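Signal recognition particle subunit SRP68 (PDB 4P3G) probably binds 7S RNA through this N-terminal RNA-binding domain, as a component of the signal recognition particle that targets nascent secretory and membrane proteins to the endoplasmic reticulum. Local coordinates at residues W160-R171 with I194-A205. Sequence-based numbering, arbitrary orientation.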
loop_
_atom_site.group_PDB
_atom_site.type_symbol
_atom_site.label_atom_id
_atom_site.label_comp_id
_atom_site.label_asym_id
_atom_site.label_seq_id
_atom_site.Cartn_x
_atom_site.Cartn_y
_atom_site.Cartn_z
ATOM N N TRP A 160 -9.721 4.716 16.273
ATOM C CA TRP A 160 -9.229 3.980 15.106
ATOM C C TRP A 160 -7.767 3.583 15.117
ATOM O O TRP A 160 -7.431 2.468 14.735
ATOM C CB TRP A 160 -9.531 4.752 13.829
ATOM C CG TRP A 160 -10.948 5.202 13.747
ATOM C CD1 TRP A 160 -11.393 6.484 13.714
ATOM C CD2 TRP A 160 -12.115 4.373 13.723
ATOM N NE1 TRP A 160 -12.760 6.518 13.632
ATOM C CE2 TRP A 160 -13.236 5.229 13.652
ATOM C CE3 TRP A 160 -12.328 2.987 13.741
ATOM C CZ2 TRP A 160 -14.552 4.753 13.615
ATOM C CZ3 TRP A 160 -13.633 2.511 13.692
ATOM C CH2 TRP A 160 -14.725 3.398 13.613
ATOM N N GLY A 161 -6.884 4.484 15.517
ATOM C CA GLY A 161 -5.483 4.130 15.522
ATOM C C GLY A 161 -5.155 2.983 16.457
ATOM O O GLY A 161 -4.602 1.968 16.037
ATOM N N ALA A 162 -5.581 3.105 17.709
ATOM C CA ALA A 162 -5.249 2.118 18.728
ATOM C C ALA A 162 -5.767 0.754 18.334
ATOM O O ALA A 162 -5.120 -0.262 18.562
ATOM C CB ALA A 162 -5.836 2.530 20.056
ATOM N N CYS A 163 -6.947 0.754 17.737
ATOM C CA CYS A 163 -7.629 -0.460 17.323
ATOM C C CYS A 163 -6.812 -1.172 16.241
ATOM O O CYS A 163 -6.782 -2.414 16.158
ATOM C CB CYS A 163 -9.051 -0.111 16.858
ATOM S SG CYS A 163 -9.567 -0.747 15.247
ATOM N N LEU A 164 -6.182 -0.366 15.387
ATOM C CA LEU A 164 -5.354 -0.885 14.317
ATOM C C LEU A 164 -4.137 -1.561 14.899
ATOM O O LEU A 164 -3.676 -2.562 14.355
ATOM C CB LEU A 164 -4.966 0.207 13.339
ATOM C CG LEU A 164 -6.127 0.550 12.437
ATOM C CD1 LEU A 164 -5.749 1.688 11.507
ATOM C CD2 LEU A 164 -6.490 -0.672 11.656
ATOM N N LYS A 165 -3.627 -1.025 16.008
ATOM C CA LYS A 165 -2.489 -1.668 16.680
ATOM C C LYS A 165 -2.870 -3.066 17.137
ATOM O O LYS A 165 -2.094 -3.994 16.944
ATOM C CB LYS A 165 -1.968 -0.868 17.878
ATOM C CG LYS A 165 -1.771 0.583 17.601
ATOM C CD LYS A 165 -0.821 1.198 18.609
ATOM C CE LYS A 165 -1.461 1.348 19.963
ATOM N NZ LYS A 165 -0.721 2.357 20.764
ATOM N N SER A 166 -4.051 -3.225 17.740
ATOM C CA SER A 166 -4.453 -4.559 18.201
ATOM C C SER A 166 -4.666 -5.523 17.065
ATOM O O SER A 166 -4.163 -6.644 17.088
ATOM C CB SER A 166 -5.725 -4.519 19.032
ATOM O OG SER A 166 -5.459 -3.973 20.294
ATOM N N TYR A 167 -5.401 -5.072 16.058
ATOM C CA TYR A 167 -5.742 -5.929 14.937
ATOM C C TYR A 167 -4.514 -6.353 14.143
ATOM O O TYR A 167 -4.474 -7.458 13.575
ATOM C CB TYR A 167 -6.742 -5.210 14.033
ATOM C CG TYR A 167 -8.180 -5.336 14.449
ATOM C CD1 TYR A 167 -8.728 -6.570 14.763
ATOM C CD2 TYR A 167 -8.987 -4.215 14.554
ATOM C CE1 TYR A 167 -10.046 -6.696 15.133
ATOM C CE2 TYR A 167 -10.322 -4.323 14.937
ATOM C CZ TYR A 167 -10.848 -5.568 15.224
ATOM O OH TYR A 167 -12.175 -5.682 15.613
ATOM N N ALA A 168 -3.509 -5.480 14.106
ATOM C CA ALA A 168 -2.282 -5.812 13.410
ATOM C C ALA A 168 -1.634 -6.991 14.117
ATOM O O ALA A 168 -1.239 -7.960 13.457
ATOM C CB ALA A 168 -1.340 -4.624 13.358
ATOM N N ILE A 169 -1.574 -6.942 15.455
ATOM C CA ILE A 169 -0.979 -8.051 16.185
ATOM C C ILE A 169 -1.724 -9.355 15.844
ATOM O O ILE A 169 -1.103 -10.334 15.441
ATOM C CB ILE A 169 -1.025 -7.887 17.713
ATOM C CG1 ILE A 169 -0.349 -6.611 18.204
ATOM C CG2 ILE A 169 -0.520 -9.140 18.396
ATOM C CD1 ILE A 169 1.028 -6.534 17.847
ATOM N N CYS A 170 -3.052 -9.386 15.970
ATOM C CA CYS A 170 -3.715 -10.675 15.777
ATOM C C CYS A 170 -3.720 -11.161 14.331
ATOM O O CYS A 170 -3.639 -12.366 14.069
ATOM C CB CYS A 170 -5.140 -10.728 16.351
ATOM S SG CYS A 170 -6.423 -9.906 15.457
ATOM N N ARG A 171 -3.798 -10.235 13.393
ATOM C CA ARG A 171 -3.743 -10.624 12.005
ATOM C C ARG A 171 -2.412 -11.286 11.653
ATOM O O ARG A 171 -2.368 -12.300 10.934
ATOM C CB ARG A 171 -3.931 -9.416 11.102
ATOM C CG ARG A 171 -3.715 -9.771 9.649
ATOM C CD ARG A 171 -4.204 -8.679 8.802
ATOM N NE ARG A 171 -4.610 -9.167 7.503
ATOM C CZ ARG A 171 -3.839 -9.129 6.428
ATOM N NH1 ARG A 171 -2.606 -8.653 6.522
ATOM N NH2 ARG A 171 -4.300 -9.578 5.276
ATOM N N ILE A 194 -11.260 -9.813 10.753
ATOM C CA ILE A 194 -10.072 -9.024 10.930
ATOM C C ILE A 194 -9.823 -8.099 9.736
ATOM O O ILE A 194 -9.682 -6.878 9.896
ATOM C CB ILE A 194 -8.862 -9.917 11.184
ATOM C CG1 ILE A 194 -9.167 -10.817 12.380
ATOM C CG2 ILE A 194 -7.626 -9.069 11.415
ATOM C CD1 ILE A 194 -8.006 -11.637 12.822
ATOM N N ASP A 195 -9.786 -8.666 8.540
ATOM C CA ASP A 195 -9.515 -7.843 7.365
ATOM C C ASP A 195 -10.542 -6.710 7.176
ATOM O O ASP A 195 -10.150 -5.545 7.029
ATOM C CB ASP A 195 -9.330 -8.724 6.125
ATOM C CG ASP A 195 -7.982 -9.453 6.127
ATOM O OD1 ASP A 195 -7.226 -9.298 7.101
ATOM O OD2 ASP A 195 -7.698 -10.235 5.198
ATOM N N PRO A 196 -11.855 -7.024 7.216
ATOM C CA PRO A 196 -12.830 -5.948 7.002
ATOM C C PRO A 196 -12.783 -4.857 8.060
ATOM O O PRO A 196 -13.042 -3.692 7.740
ATOM C CB PRO A 196 -14.160 -6.674 7.050
ATOM C CG PRO A 196 -13.840 -8.085 6.723
ATOM C CD PRO A 196 -12.502 -8.347 7.262
ATOM N N SER A 197 -12.467 -5.221 9.296
ATOM C CA SER A 197 -12.414 -4.238 10.382
ATOM C C SER A 197 -11.246 -3.314 10.160
ATOM O O SER A 197 -11.323 -2.108 10.378
ATOM C CB SER A 197 -12.252 -4.920 11.736
ATOM O OG SER A 197 -13.299 -5.826 11.938
HETATM N N MSE A 198 -10.137 -3.907 9.755
HETATM C CA MSE A 198 -8.941 -3.135 9.562
HETATM C C MSE A 198 -9.130 -2.175 8.399
HETATM O O MSE A 198 -8.769 -1.002 8.503
HETATM C CB MSE A 198 -7.771 -4.056 9.302
HETATM C CG MSE A 198 -7.379 -4.886 10.514
HETATM SE SE MSE A 198 -5.615 -5.673 10.243
HETATM C CE MSE A 198 -4.573 -4.101 10.777
ATOM N N ARG A 199 -9.705 -2.661 7.300
ATOM C CA ARG A 199 -9.890 -1.801 6.150
ATOM C C ARG A 199 -10.740 -0.604 6.522
ATOM O O ARG A 199 -10.469 0.513 6.093
ATOM C CB ARG A 199 -10.525 -2.555 5.016
ATOM C CG ARG A 199 -9.608 -3.581 4.405
ATOM C CD ARG A 199 -10.235 -4.097 3.145
ATOM N NE ARG A 199 -9.411 -5.067 2.427
ATOM C CZ ARG A 199 -8.404 -4.750 1.617
ATOM N NH1 ARG A 199 -8.078 -3.473 1.418
ATOM N NH2 ARG A 199 -7.738 -5.719 0.999
ATOM N N PHE A 200 -11.754 -0.837 7.340
ATOM C CA PHE A 200 -12.635 0.235 7.756
ATOM C C PHE A 200 -11.912 1.228 8.645
ATOM O O PHE A 200 -11.972 2.450 8.425
ATOM C CB PHE A 200 -13.845 -0.337 8.482
ATOM C CG PHE A 200 -14.859 0.691 8.856
ATOM C CD1 PHE A 200 -15.775 1.147 7.934
ATOM C CD2 PHE A 200 -14.890 1.208 10.145
ATOM C CE1 PHE A 200 -16.705 2.111 8.289
ATOM C CE2 PHE A 200 -15.818 2.169 10.510
ATOM C CZ PHE A 200 -16.736 2.618 9.575
ATOM N N ALA A 201 -11.258 0.705 9.674
ATOM C CA ALA A 201 -10.546 1.556 10.616
ATOM C C ALA A 201 -9.427 2.323 9.923
ATOM O O ALA A 201 -9.133 3.458 10.285
ATOM C CB ALA A 201 -9.999 0.745 11.760
ATOM N N ALA A 202 -8.779 1.698 8.946
ATOM C CA ALA A 202 -7.687 2.362 8.244
ATOM C C ALA A 202 -8.283 3.504 7.420
ATOM O O ALA A 202 -7.764 4.616 7.404
ATOM C CB ALA A 202 -6.934 1.389 7.374
ATOM N N TYR A 203 -9.421 3.237 6.796
ATOM C CA TYR A 203 -10.137 4.278 6.092
ATOM C C TYR A 203 -10.489 5.430 7.028
ATOM O O TYR A 203 -10.253 6.587 6.699
ATOM C CB TYR A 203 -11.418 3.728 5.497
ATOM C CG TYR A 203 -12.245 4.819 4.895
ATOM C CD1 TYR A 203 -11.832 5.462 3.721
ATOM C CD2 TYR A 203 -13.409 5.259 5.523
ATOM C CE1 TYR A 203 -12.564 6.484 3.178
ATOM C CE2 TYR A 203 -14.146 6.284 4.987
ATOM C CZ TYR A 203 -13.725 6.902 3.810
ATOM O OH TYR A 203 -14.473 7.930 3.269
ATOM N N GLN A 204 -11.042 5.128 8.198
ATOM C CA GLN A 204 -11.410 6.193 9.129
ATOM C C GLN A 204 -10.217 6.979 9.583
ATOM O O GLN A 204 -10.277 8.192 9.721
ATOM C CB GLN A 204 -12.110 5.632 10.367
ATOM C CG GLN A 204 -13.417 4.960 10.083
ATOM C CD GLN A 204 -14.453 5.952 9.609
ATOM O OE1 GLN A 204 -14.311 7.161 9.808
ATOM N NE2 GLN A 204 -15.489 5.452 8.950
ATOM N N ALA A 205 -9.107 6.283 9.770
ATOM C CA ALA A 205 -7.915 6.923 10.271
ATOM C C ALA A 205 -7.158 7.668 9.168
ATOM O O ALA A 205 -6.155 8.337 9.449
ATOM C CB ALA A 205 -7.023 5.891 10.961
#
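W160 lies across A201, Q204 and A205 of the facing helix as a knob in a hole whose fourth member is F200. CB of Q204 sits over the indole face, 3.3 Å from the centroid of the five-membered ring, a CH-pi contact. F200 turns its edge to the six-membered ring in an offset edge-to-face pair, planes at 73°. Without the indole, as with an alanine here, Q204 CB and the F200 edge would probably lose their aromatic partner and a gap would open beside A201 CB. In the buried middle, L164 CD2 reaches CB of A201 at 3.8 Å, and selenomethionine M198 is a second knob, this one from 194-205, among L164, Y167, A168 and R171. M198, bent at chi3 (82°), brings its CE beside A168, while M198 CG lies 3.6 Å from Y167 CB. Both ends are partly exposed, the W160 end aromatic, the other charged: R171, extended from CG to NE, crosses D195 at about a right angle. Its NE donates a 2.6 Å hydrogen bond to OD1 of D195, on the syn side, closing a salt bridge; NH2 to OD2 is weak. Alongside, helix 136-156 adds L154 against C163 and A147 against C170. The near-antiparallel pair, axes at 148°, is a helical hairpin of the kind that builds TPR-like all-helical domains.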